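Local coordinates for putative S-adenosyl-L-methionine-dependent Methyltransferase (Methanococcus maripaludis, PDB 3DLC), which binds S-adenosylmethionine and is probably a methyltransferase that passes its methyl group to a substrate not yet established, at residues F40-G45 and G141-I146; G151-R156 and L202-F207; L57-A62 and D93-V98; A44-D49 and D109-L114. All blocks are in the same frame, centred on the assembly; numbering follows the deposited sequence.

Contact 1. Residues F40-G45 and G141-I146; sequences FGITAG and GGKTYI
Where helix 28-40 ends and the loop to strand 46-50 begins, F40 and I42 lie against strand 142-148 of the central Rossmann-like sheet, on the K143 and Y145 side. CB of K143 sits over the middle of the F40 ring, 4.0 Å from the ring centroid and only 9° off the ring normal, a CH-pi contact. The lysine then bends, chi2 -73°, which keeps its chain on the phenylalanine: CG lies 3.8 Å from F40 CD1, and CD follows over the same side of the ring. Beyond it the chain runs away extended, and its NZ is hydrogen-bonded to S212. The same CG is touched from the other segment by a second group, I42 CD1, at 3.8 Å, so the aliphatic part of the lysine is shared by a ring and a methyl. Y145 meets the phenylalanine differently: its CD1 comes to the edge of the F40 ring, near the ring plane, 3.9 Å from F40 CE2. F40 CZ also approaches the backbone O of T144 at 3.6 Å. An alanine in place of F40 would probably leave the K143 methylenes and CD1 of Y145 without their aromatic neighbour and open a gap beneath the strand. I210 of the adjacent strand 206-211 adds to the apolar patch, touching both F40 and Y145. G41, with positive phi, takes the chain out of the helix between the two apolar residues. The contact thus lays the end of helix 28-40 on strand 142-148, part of the helix layer that covers the sheet in the alpha/beta/alpha Rossmann-like methyltransferase fold.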
loop_
_atom_site.group_PDB
_atom_site.type_symbol
_atom_site.label_atom_id
_atom_site.label_comp_id
_atom_site.label_asym_id
_atom_site.label_seq_id
_atom_site.Cartn_x
_atom_site.Cartn_y
_atom_site.Cartn_z
ATOM N N PHE A 40 -13.254 -4.677 7.249
ATOM C CA PHE A 40 -14.280 -3.922 6.603
ATOM C C PHE A 40 -15.407 -4.710 6.003
ATOM O O PHE A 40 -16.455 -4.140 5.747
ATOM C CB PHE A 40 -13.668 -3.031 5.529
ATOM C CG PHE A 40 -12.494 -2.212 5.998
ATOM C CD1 PHE A 40 -12.627 -1.277 6.999
ATOM C CD2 PHE A 40 -11.251 -2.410 5.458
ATOM C CE1 PHE A 40 -11.553 -0.537 7.421
ATOM C CE2 PHE A 40 -10.163 -1.679 5.876
ATOM C CZ PHE A 40 -10.319 -0.737 6.866
ATOM N N GLY A 41 -15.231 -5.999 5.784
ATOM C CA GLY A 41 -16.301 -6.777 5.179
ATOM C C GLY A 41 -16.574 -6.450 3.723
ATOM O O GLY A 41 -17.649 -6.803 3.220
ATOM N N ILE A 42 -15.629 -5.777 3.053
ATOM C CA ILE A 42 -15.725 -5.450 1.619
ATOM C C ILE A 42 -15.029 -6.569 0.876
ATOM O O ILE A 42 -13.848 -6.830 1.118
ATOM C CB ILE A 42 -15.116 -4.082 1.253
ATOM C CG1 ILE A 42 -15.557 -2.957 2.215
ATOM C CG2 ILE A 42 -15.503 -3.730 -0.177
ATOM C CD1 ILE A 42 -14.667 -1.714 2.154
ATOM N N THR A 43 -15.774 -7.278 0.018
ATOM C CA THR A 43 -15.222 -8.503 -0.627
ATOM C C THR A 43 -15.310 -8.468 -2.175
ATOM O O THR A 43 -14.988 -9.417 -2.847
ATOM C CB THR A 43 -15.939 -9.737 -0.087
ATOM O OG1 THR A 43 -17.349 -9.620 -0.315
ATOM C CG2 THR A 43 -15.701 -9.905 1.412
ATOM N N ALA A 44 -15.962 -7.432 -2.669
ATOM C CA ALA A 44 -16.165 -7.214 -4.082
ATOM C C ALA A 44 -16.260 -5.735 -4.410
ATOM O O ALA A 44 -16.301 -4.889 -3.519
ATOM C CB ALA A 44 -17.424 -7.988 -4.597
ATOM N N GLY A 45 -16.366 -5.432 -5.684
ATOM C CA GLY A 45 -16.350 -4.051 -6.167
ATOM C C GLY A 45 -14.945 -3.738 -6.664
ATOM O O GLY A 45 -14.264 -4.604 -7.230
ATOM N N GLY A 141 -18.827 6.009 1.164
ATOM C CA GLY A 141 -18.951 4.760 1.901
ATOM C C GLY A 141 -17.738 3.856 1.814
ATOM O O GLY A 141 -17.685 2.842 2.471
ATOM N N GLY A 142 -16.766 4.244 1.006
ATOM C CA GLY A 142 -15.524 3.508 0.827
ATOM C C GLY A 142 -14.587 3.615 2.010
ATOM O O GLY A 142 -14.711 4.518 2.834
ATOM N N LYS A 143 -13.588 2.727 2.020
ATOM C CA LYS A 143 -12.592 2.630 3.091
ATOM C C LYS A 143 -11.178 2.601 2.529
ATOM O O LYS A 143 -10.966 2.142 1.401
ATOM C CB LYS A 143 -12.781 1.333 3.912
ATOM C CG LYS A 143 -14.149 1.148 4.564
ATOM C CD LYS A 143 -14.347 2.063 5.730
ATOM C CE LYS A 143 -15.689 1.826 6.399
ATOM N NZ LYS A 143 -15.869 2.673 7.570
ATOM N N THR A 144 -10.222 3.057 3.335
ATOM C CA THR A 144 -8.807 2.913 3.007
ATOM C C THR A 144 -8.082 2.093 4.072
ATOM O O THR A 144 -8.531 1.956 5.201
ATOM C CB THR A 144 -8.060 4.263 2.829
ATOM O OG1 THR A 144 -7.774 4.879 4.094
ATOM C CG2 THR A 144 -8.840 5.241 1.995
ATOM N N TYR A 145 -6.908 1.590 3.688
ATOM C CA TYR A 145 -6.010 0.864 4.601
ATOM C C TYR A 145 -4.617 1.103 4.026
ATOM O O TYR A 145 -4.115 0.344 3.207
ATOM C CB TYR A 145 -6.397 -0.598 4.640
ATOM C CG TYR A 145 -5.814 -1.399 5.787
ATOM C CD1 TYR A 145 -6.405 -1.406 7.041
ATOM C CD2 TYR A 145 -4.720 -2.226 5.602
ATOM C CE1 TYR A 145 -5.936 -2.192 8.054
ATOM C CE2 TYR A 145 -4.250 -3.020 6.620
ATOM C CZ TYR A 145 -4.858 -3.003 7.848
ATOM O OH TYR A 145 -4.361 -3.825 8.828
ATOM N N ILE A 146 -4.031 2.221 4.460
ATOM C CA ILE A 146 -2.797 2.778 3.851
ATOM C C ILE A 146 -1.732 2.918 4.908
ATOM O O ILE A 146 -1.899 3.636 5.901
ATOM C CB ILE A 146 -3.110 4.157 3.215
ATOM C CG1 ILE A 146 -4.091 3.977 2.047
ATOM C CG2 ILE A 146 -1.831 4.880 2.822
ATOM C CD1 ILE A 146 -4.739 5.253 1.594
#

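Contact 2. Residues G151-R156 and L202-F207; sequences GNKELR and LGDEGF. Unlike the reference sequence in segment 202-207: G203 (reference Glu).
With CG anti to the backbone N (chi1 179°) and a bend at chi3 (71°), R156 brings its guanidinium to D204, while K153, extended throughout, runs beside the same carboxylate. The two carboxylate oxygens meet different groups. NH1 of R156 forms a long salt bridge of 3.4 Å to D204 OD1, the guanidinium and carboxylate planes standing almost upright to each other at 81°, so this is no flat two-pronged pairing. OD2 rests instead against the lysine methylenes, 3.8 Å from K153 CD; the ammonium NZ stays 4.9 Å from OD2, near enough probably to favour the negative charge without contacting it. A water in the plane of the guanidinium, at its edge, accepts from R156 NH1 at 3.0 Å and donates to G203 O, giving the arginine a second hold on the turn. Deeper in, the backbones meet: G151 N makes a weak hydrogen bond to E205 O, and G151 O packs on E205 CB at 3.4 Å. N152 caps the helix, its OD1 receiving L155 N at 2.9 Å in a nearly straight bond. The charged groups thus lie toward the surface and the glycine is buried. The type I turn G203-G206, the hairpin link between strands 198-203 and 206-211, is in this way set beside the first turn of helix 153-166, while helix 28-40 reaches both partners through N35, which donates to G151 O and touches E205.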
loop_
_atom_site.group_PDB
_atom_site.type_symbol
_atom_site.label_atom_id
_atom_site.label_comp_id
_atom_site.label_asym_id
_atom_site.label_seq_id
_atom_site.Cartn_x
_atom_site.Cartn_y
_atom_site.Cartn_z
ATOM N N GLY A 151 1.436 -7.649 9.253
ATOM C CA GLY A 151 0.213 -8.414 9.432
ATOM C C GLY A 151 -0.073 -8.926 10.830
ATOM O O GLY A 151 -1.223 -8.884 11.257
ATOM N N ASN A 152 0.937 -9.472 11.507
ATOM C CA ASN A 152 0.751 -9.868 12.896
ATOM C C ASN A 152 2.097 -9.838 13.614
ATOM O O ASN A 152 3.154 -9.655 13.001
ATOM C CB ASN A 152 0.023 -11.205 12.985
ATOM C CG ASN A 152 0.811 -12.364 12.404
ATOM O OD1 ASN A 152 2.009 -12.470 12.620
ATOM N ND2 ASN A 152 0.123 -13.269 11.699
ATOM N N LYS A 153 2.052 -10.006 14.930
ATOM C CA LYS A 153 3.256 -9.887 15.733
ATOM C C LYS A 153 4.279 -10.964 15.428
ATOM O O LYS A 153 5.480 -10.697 15.422
ATOM C CB LYS A 153 2.892 -9.946 17.214
ATOM C CG LYS A 153 4.056 -9.764 18.150
ATOM C CD LYS A 153 3.629 -9.846 19.601
ATOM C CE LYS A 153 4.743 -9.532 20.548
ATOM N NZ LYS A 153 4.238 -9.542 21.944
ATOM N N GLU A 154 3.823 -12.187 15.208
ATOM C CA GLU A 154 4.735 -13.320 14.991
ATOM C C GLU A 154 5.577 -13.080 13.736
ATOM O O GLU A 154 6.795 -13.251 13.741
ATOM C CB GLU A 154 3.986 -14.680 14.897
ATOM C CG GLU A 154 4.930 -15.889 14.574
ATOM C CD GLU A 154 4.297 -17.292 14.725
ATOM O OE1 GLU A 154 3.078 -17.402 14.972
ATOM O OE2 GLU A 154 5.024 -18.301 14.550
ATOM N N LEU A 155 4.912 -12.691 12.660
ATOM C CA LEU A 155 5.610 -12.404 11.411
ATOM C C LEU A 155 6.462 -11.169 11.542
ATOM O O LEU A 155 7.591 -11.124 11.063
ATOM C CB LEU A 155 4.631 -12.285 10.249
ATOM C CG LEU A 155 3.864 -13.553 9.887
ATOM C CD1 LEU A 155 2.888 -13.237 8.782
ATOM C CD2 LEU A 155 4.823 -14.689 9.483
ATOM N N ARG A 156 5.941 -10.143 12.198
ATOM C CA ARG A 156 6.720 -8.945 12.392
ATOM C C ARG A 156 8.072 -9.286 13.035
ATOM O O ARG A 156 9.150 -8.849 12.608
ATOM C CB ARG A 156 5.975 -7.931 13.263
ATOM C CG ARG A 156 6.736 -6.673 13.525
ATOM C CD ARG A 156 6.095 -5.865 14.657
ATOM N NE ARG A 156 6.325 -6.551 15.917
ATOM C CZ ARG A 156 5.835 -6.168 17.075
ATOM N NH1 ARG A 156 5.044 -5.120 17.120
ATOM N NH2 ARG A 156 6.116 -6.854 18.177
ATOM N N LEU A 202 -2.133 1.937 15.106
ATOM C CA LEU A 202 -0.785 1.446 15.283
ATOM C C LEU A 202 -0.848 0.289 16.256
ATOM O O LEU A 202 -1.290 0.441 17.374
ATOM C CB LEU A 202 0.122 2.565 15.786
ATOM C CG LEU A 202 1.536 2.208 16.134
ATOM C CD1 LEU A 202 2.319 1.762 14.932
ATOM C CD2 LEU A 202 2.198 3.418 16.831
ATOM N N GLY A 203 -0.399 -0.867 15.803
ATOM C CA GLY A 203 -0.392 -2.041 16.636
ATOM C C GLY A 203 0.415 -3.150 16.028
ATOM O O GLY A 203 1.236 -2.925 15.147
ATOM N N ASP A 204 0.159 -4.359 16.481
ATOM C CA ASP A 204 0.981 -5.489 16.037
ATOM C C ASP A 204 0.859 -5.769 14.550
ATOM O O ASP A 204 1.729 -6.415 13.986
ATOM C CB ASP A 204 0.693 -6.739 16.872
ATOM C CG ASP A 204 1.216 -6.619 18.319
ATOM O OD1 ASP A 204 2.099 -5.792 18.618
ATOM O OD2 ASP A 204 0.783 -7.400 19.166
ATOM N N GLU A 205 -0.187 -5.291 13.918
ATOM C CA GLU A 205 -0.368 -5.551 12.502
ATOM C C GLU A 205 0.259 -4.489 11.635
ATOM O O GLU A 205 0.353 -4.618 10.417
ATOM C CB GLU A 205 -1.844 -5.648 12.161
ATOM C CG GLU A 205 -2.597 -4.333 12.293
ATOM C CD GLU A 205 -3.299 -4.108 13.625
ATOM O OE1 GLU A 205 -2.743 -4.321 14.763
ATOM O OE2 GLU A 205 -4.462 -3.668 13.521
ATOM N N GLY A 206 0.693 -3.436 12.292
ATOM C CA GLY A 206 1.387 -2.317 11.630
ATOM C C GLY A 206 0.774 -0.953 11.909
ATOM O O GLY A 206 0.069 -0.763 12.912
ATOM N N PHE A 207 1.078 -0.023 11.007
ATOM C CA PHE A 207 0.602 1.375 11.029
ATOM C C PHE A 207 -0.320 1.518 9.826
ATOM O O PHE A 207 0.113 1.270 8.700
ATOM C CB PHE A 207 1.784 2.331 10.881
ATOM C CG PHE A 207 1.366 3.740 10.510
ATOM C CD1 PHE A 207 0.850 4.610 11.451
ATOM C CD2 PHE A 207 1.431 4.180 9.222
ATOM C CE1 PHE A 207 0.441 5.876 11.081
ATOM C CE2 PHE A 207 1.023 5.470 8.861
ATOM C CZ PHE A 207 0.541 6.289 9.790
HETATM O O HOH W 1 4.031 -3.088 15.101
#

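Contact 3. Residues L57-A62 and D93-V98; sequences LSIALA and DRIQIV
I95 fills the tight part of this contact, its CD1 methyl pushed against helix 56-64 at the turn formed by S58, I59 and A62. This methyl lies 3.6 Å from S58 O and 3.9 Å from I59 CG1, the two isoleucine side chains crossing at about a right angle, and it also touches A62 CB. With CG1 anti to its own carbonyl carbon (chi1 -58°), I95 sends this branch to the helix, while its CG2 meets S58 CB. S58 turns its hydroxyl to D49, leaving its CB for the isoleucine. The more open end is polar. There R94, only partly buried, folds back through bends at chi2 and chi3, which lays one face of its guanidinium over A62 CB, the methyl offset toward the rim. NH1 donates to A62 O at 2.9 Å, an imperfect bond: the N-H...O angle is 145° and the donor stands above the carbonyl plane. NH2 is held by S65 O and F67 O, so the guanidinium ties the end of the helix to the start of strand 66-73 and is probably fixed in its rotation. The helix segment and strand 95-98 run nearly antiparallel, 160° between their directions and 9.9 Å between axes at closest approach. Helix 56-64 is the helix of the beta-alpha-beta crossover from strand 46-50 to strand 66-73 in the Rossmann-like methyltransferase fold, here reaching the outer strand 95-99 as well.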
loop_
_atom_site.group_PDB
_atom_site.type_symbol
_atom_site.label_atom_id
_atom_site.label_comp_id
_atom_site.label_asym_id
_atom_site.label_seq_id
_atom_site.Cartn_x
_atom_site.Cartn_y
_atom_site.Cartn_z
ATOM N N LEU A 57 0.552 -7.719 -2.667
ATOM C CA LEU A 57 -0.669 -7.460 -1.878
ATOM C C LEU A 57 -1.904 -7.622 -2.769
ATOM O O LEU A 57 -2.906 -8.188 -2.363
ATOM C CB LEU A 57 -0.652 -6.082 -1.199
ATOM C CG LEU A 57 -1.845 -5.768 -0.297
ATOM C CD1 LEU A 57 -2.026 -6.833 0.820
ATOM C CD2 LEU A 57 -1.677 -4.358 0.264
ATOM N N SER A 58 -1.814 -7.143 -3.998
ATOM C CA SER A 58 -2.910 -7.299 -4.953
ATOM C C SER A 58 -3.192 -8.782 -5.224
ATOM O O SER A 58 -4.342 -9.215 -5.310
ATOM C CB SER A 58 -2.616 -6.576 -6.262
ATOM O OG SER A 58 -2.722 -5.170 -6.140
ATOM N N ILE A 59 -2.126 -9.549 -5.440
ATOM C CA ILE A 59 -2.257 -10.988 -5.682
ATOM C C ILE A 59 -2.931 -11.678 -4.466
ATOM O O ILE A 59 -3.874 -12.460 -4.645
ATOM C CB ILE A 59 -0.895 -11.617 -6.048
ATOM C CG1 ILE A 59 -0.453 -11.121 -7.450
ATOM C CG2 ILE A 59 -0.959 -13.118 -5.914
ATOM C CD1 ILE A 59 0.986 -11.476 -7.797
ATOM N N ALA A 60 -2.506 -11.337 -3.254
ATOM C CA ALA A 60 -3.087 -11.952 -2.081
ATOM C C ALA A 60 -4.566 -11.596 -1.943
ATOM O O ALA A 60 -5.398 -12.443 -1.640
ATOM C CB ALA A 60 -2.299 -11.531 -0.836
ATOM N N LEU A 61 -4.904 -10.340 -2.198
ATOM C CA LEU A 61 -6.309 -9.913 -2.137
ATOM C C LEU A 61 -7.154 -10.619 -3.187
ATOM O O LEU A 61 -8.280 -11.043 -2.918
ATOM C CB LEU A 61 -6.442 -8.383 -2.266
ATOM C CG LEU A 61 -6.197 -7.564 -1.015
ATOM C CD1 LEU A 61 -5.921 -6.093 -1.386
ATOM C CD2 LEU A 61 -7.382 -7.653 -0.040
ATOM N N ALA A 62 -6.616 -10.746 -4.399
ATOM C CA ALA A 62 -7.360 -11.427 -5.471
ATOM C C ALA A 62 -7.695 -12.859 -5.079
ATOM O O ALA A 62 -8.777 -13.370 -5.359
ATOM C CB ALA A 62 -6.562 -11.383 -6.772
ATOM N N ASP A 93 -6.857 -11.476 -15.254
ATOM C CA ASP A 93 -8.274 -11.106 -15.242
ATOM C C ASP A 93 -8.698 -10.361 -13.984
ATOM O O ASP A 93 -9.761 -9.768 -13.969
ATOM C CB ASP A 93 -9.159 -12.356 -15.376
ATOM C CG ASP A 93 -8.899 -13.398 -14.283
ATOM O OD1 ASP A 93 -7.734 -13.615 -13.925
ATOM O OD2 ASP A 93 -9.854 -14.002 -13.754
ATOM N N ARG A 94 -7.887 -10.449 -12.942
ATOM C CA ARG A 94 -8.234 -9.899 -11.628
ATOM C C ARG A 94 -7.558 -8.586 -11.296
ATOM O O ARG A 94 -8.072 -7.820 -10.445
ATOM C CB ARG A 94 -7.902 -10.914 -10.546
ATOM C CG ARG A 94 -8.611 -12.273 -10.712
ATOM C CD ARG A 94 -10.156 -12.141 -10.684
ATOM N NE ARG A 94 -10.569 -11.434 -9.488
ATOM C CZ ARG A 94 -10.438 -11.877 -8.245
ATOM N NH1 ARG A 94 -10.041 -13.106 -7.971
ATOM N NH2 ARG A 94 -10.706 -11.062 -7.264
ATOM N N ILE A 95 -6.384 -8.351 -11.881
ATOM C CA ILE A 95 -5.545 -7.239 -11.511
ATOM C C ILE A 95 -5.040 -6.543 -12.771
ATOM O O ILE A 95 -4.447 -7.159 -13.648
ATOM C CB ILE A 95 -4.322 -7.696 -10.702
ATOM C CG1 ILE A 95 -4.747 -8.441 -9.442
ATOM C CG2 ILE A 95 -3.420 -6.495 -10.322
ATOM C CD1 ILE A 95 -3.628 -9.338 -8.849
ATOM N N GLN A 96 -5.340 -5.260 -12.854
ATOM C CA GLN A 96 -4.859 -4.391 -13.917
ATOM C C GLN A 96 -3.728 -3.538 -13.385
ATOM O O GLN A 96 -3.903 -2.867 -12.366
ATOM C CB GLN A 96 -5.976 -3.458 -14.393
ATOM C CG GLN A 96 -5.497 -2.537 -15.498
ATOM C CD GLN A 96 -6.550 -1.556 -15.976
ATOM O OE1 GLN A 96 -7.669 -1.506 -15.460
ATOM N NE2 GLN A 96 -6.204 -0.778 -16.997
ATOM N N ILE A 97 -2.581 -3.551 -14.051
ATOM C CA ILE A 97 -1.456 -2.718 -13.658
ATOM C C ILE A 97 -1.655 -1.347 -14.284
ATOM O O ILE A 97 -1.932 -1.229 -15.472
ATOM C CB ILE A 97 -0.121 -3.394 -14.092
ATOM C CG1 ILE A 97 0.033 -4.814 -13.490
ATOM C CG2 ILE A 97 1.058 -2.543 -13.742
ATOM C CD1 ILE A 97 -0.055 -4.981 -11.998
ATOM N N VAL A 98 -1.537 -0.315 -13.449
ATOM C CA VAL A 98 -1.699 1.074 -13.881
ATOM C C VAL A 98 -0.431 1.863 -13.582
ATOM O O VAL A 98 0.021 1.964 -12.449
ATOM C CB VAL A 98 -2.900 1.702 -13.169
ATOM C CG1 VAL A 98 -3.105 3.126 -13.621
ATOM C CG2 VAL A 98 -4.150 0.834 -13.357
#

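Contact 4. Residues A44-D49 and D109-L114; sequences AGTCID and DNYADL. Unlike the reference sequence in segment 44-49: T46 (reference Asn).
T46 is the centre of the first shell, its hydroxyl and backbone both bonded to 111-114. OG1 donates to Y111 O at 2.7 Å and accepts from D113 N at 3.0 Å, while T46 N gives its hydrogen to D113 OD2 at 2.9 Å, on the anti lone pair of that oxygen. The threonine chi1 of 57° sets OG1 between backbone N and carbonyl carbon, which lets it reach both groups. T46 O receives L114 N and, weakly, D113 N. From here the strands pair in parallel: I48 N donates to L114 O at 3.0 Å, and C47 SG packs on L114 CD2. Around this core, the T46 CG2 methyl lies 3.6 Å from Y111 OH. I48 CD1 lies 4.0 Å from Y111 CE2, at the edge of the ring and near its plane. In the second shell K139 forms a salt bridge with D113 OD1 and probably helps to orient the carboxylate. Were D113 a leucine, T46 N is likely to lose its carboxylate acceptor and K139 its counter-charge. G45 suits the turn, since a side chain there would strike D113 OD2. The arrangement is the entry of two neighbouring central parallel strands, 46-50 and 112-118, of the Rossmann-like methyltransferase sheet.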
loop_
_atom_site.group_PDB
_atom_site.type_symbol
_atom_site.label_atom_id
_atom_site.label_comp_id
_atom_site.label_asym_id
_atom_site.label_seq_id
_atom_site.Cartn_x
_atom_site.Cartn_y
_atom_site.Cartn_z
ATOM N N ALA A 44 -15.962 -7.432 -2.669
ATOM C CA ALA A 44 -16.165 -7.214 -4.082
ATOM C C ALA A 44 -16.260 -5.735 -4.410
ATOM O O ALA A 44 -16.301 -4.889 -3.519
ATOM C CB ALA A 44 -17.424 -7.988 -4.597
ATOM N N GLY A 45 -16.366 -5.432 -5.684
ATOM C CA GLY A 45 -16.350 -4.051 -6.167
ATOM C C GLY A 45 -14.945 -3.738 -6.664
ATOM O O GLY A 45 -14.264 -4.604 -7.230
ATOM N N THR A 46 -14.504 -2.522 -6.426
ATOM C CA THR A 46 -13.219 -2.052 -6.920
ATOM C C THR A 46 -12.250 -1.782 -5.789
ATOM O O THR A 46 -12.593 -1.206 -4.754
ATOM C CB THR A 46 -13.458 -0.772 -7.723
ATOM O OG1 THR A 46 -14.112 0.145 -6.830
ATOM C CG2 THR A 46 -14.288 -1.034 -8.979
ATOM N N CYS A 47 -11.030 -2.241 -5.980
ATOM C CA CYS A 47 -9.936 -2.034 -5.031
ATOM C C CYS A 47 -8.720 -1.478 -5.749
ATOM O O CYS A 47 -8.327 -2.016 -6.794
ATOM C CB CYS A 47 -9.564 -3.357 -4.355
ATOM S SG CYS A 47 -8.158 -3.272 -3.241
ATOM N N ILE A 48 -8.169 -0.395 -5.217
ATOM C CA ILE A 48 -6.949 0.199 -5.761
ATOM C C ILE A 48 -5.829 -0.059 -4.762
ATOM O O ILE A 48 -5.984 0.238 -3.580
ATOM C CB ILE A 48 -7.070 1.721 -5.989
ATOM C CG1 ILE A 48 -8.344 2.097 -6.750
ATOM C CG2 ILE A 48 -5.831 2.255 -6.654
ATOM C CD1 ILE A 48 -8.579 1.437 -8.068
ATOM N N ASP A 49 -4.725 -0.652 -5.233
ATOM C CA ASP A 49 -3.513 -0.910 -4.457
ATOM C C ASP A 49 -2.480 0.120 -4.913
ATOM O O ASP A 49 -1.942 0.052 -6.013
ATOM C CB ASP A 49 -3.063 -2.347 -4.715
ATOM C CG ASP A 49 -1.809 -2.747 -3.971
ATOM O OD1 ASP A 49 -1.372 -1.986 -3.088
ATOM O OD2 ASP A 49 -1.279 -3.836 -4.301
ATOM N N ASP A 109 -13.319 10.084 -10.409
ATOM C CA ASP A 109 -13.836 10.426 -9.102
ATOM C C ASP A 109 -14.754 9.319 -8.564
ATOM O O ASP A 109 -15.528 8.716 -9.314
ATOM C CB ASP A 109 -14.712 11.677 -9.152
ATOM C CG ASP A 109 -13.985 12.938 -9.611
ATOM O OD1 ASP A 109 -12.757 12.973 -9.775
ATOM O OD2 ASP A 109 -14.700 13.944 -9.811
ATOM N N ASN A 110 -14.663 9.071 -7.258
ATOM C CA ASN A 110 -15.643 8.222 -6.552
ATOM C C ASN A 110 -15.728 6.809 -7.074
ATOM O O ASN A 110 -16.776 6.198 -7.024
ATOM C CB ASN A 110 -17.025 8.886 -6.633
ATOM C CG ASN A 110 -17.022 10.256 -6.040
ATOM O OD1 ASN A 110 -16.404 10.491 -5.009
ATOM N ND2 ASN A 110 -17.744 11.187 -6.670
ATOM N N TYR A 111 -14.607 6.288 -7.516
ATOM C CA TYR A 111 -14.526 4.991 -8.139
ATOM C C TYR A 111 -14.298 3.800 -7.212
ATOM O O TYR A 111 -14.835 2.714 -7.473
ATOM C CB TYR A 111 -13.383 5.011 -9.169
ATOM C CG TYR A 111 -13.174 3.714 -9.905
ATOM C CD1 TYR A 111 -13.967 3.397 -10.976
ATOM C CD2 TYR A 111 -12.179 2.816 -9.517
ATOM C CE1 TYR A 111 -13.800 2.194 -11.662
ATOM C CE2 TYR A 111 -12.002 1.626 -10.190
ATOM C CZ TYR A 111 -12.807 1.331 -11.258
ATOM O OH TYR A 111 -12.618 0.138 -11.903
ATOM N N ALA A 112 -13.478 3.973 -6.178
ATOM C CA ALA A 112 -12.955 2.854 -5.414
ATOM C C ALA A 112 -13.775 2.528 -4.173
ATOM O O ALA A 112 -13.963 3.369 -3.317
ATOM C CB ALA A 112 -11.494 3.195 -4.979
ATOM N N ASP A 113 -14.158 1.279 -4.054
ATOM C CA ASP A 113 -14.752 0.808 -2.804
ATOM C C ASP A 113 -13.736 0.677 -1.672
ATOM O O ASP A 113 -14.061 0.837 -0.505
ATOM C CB ASP A 113 -15.440 -0.541 -3.050
ATOM C CG ASP A 113 -16.604 -0.423 -4.018
ATOM O OD1 ASP A 113 -17.593 0.266 -3.679
ATOM O OD2 ASP A 113 -16.532 -1.004 -5.096
ATOM N N LEU A 114 -12.516 0.345 -2.052
ATOM C CA LEU A 114 -11.425 0.091 -1.123
ATOM C C LEU A 114 -10.121 0.560 -1.717
ATOM O O LEU A 114 -9.875 0.338 -2.891
ATOM C CB LEU A 114 -11.319 -1.404 -0.818
ATOM C CG LEU A 114 -10.199 -1.856 0.107
ATOM C CD1 LEU A 114 -10.349 -1.309 1.531
ATOM C CD2 LEU A 114 -10.128 -3.415 0.102
#

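How the contacts relate
All four contacts draw on one seven-stranded sheet. Contacts 1 and 4 are the closest, with centres 8 Å apart and A44 and G45 in common; K143 N of contact 1 probably hydrogen-bonds to D113 O of contact 4 at 3.2 Å. Contact 4 joins contact 3 through a probable hydrogen bond of 2.7 Å between S58 OG and D49 OD2, linking strand 46-50 to the helix that follows it. Contact 2 lies farther out, about 20 Å from contact 1 between centres, and adjoins it through the neighbouring strands 142-148 and 206-211. The bound S-adenosylmethionine is about 8 Å from the S58 side chain and about 9 Å from that of I48, which places contacts 3 and 4 close to the cofactor.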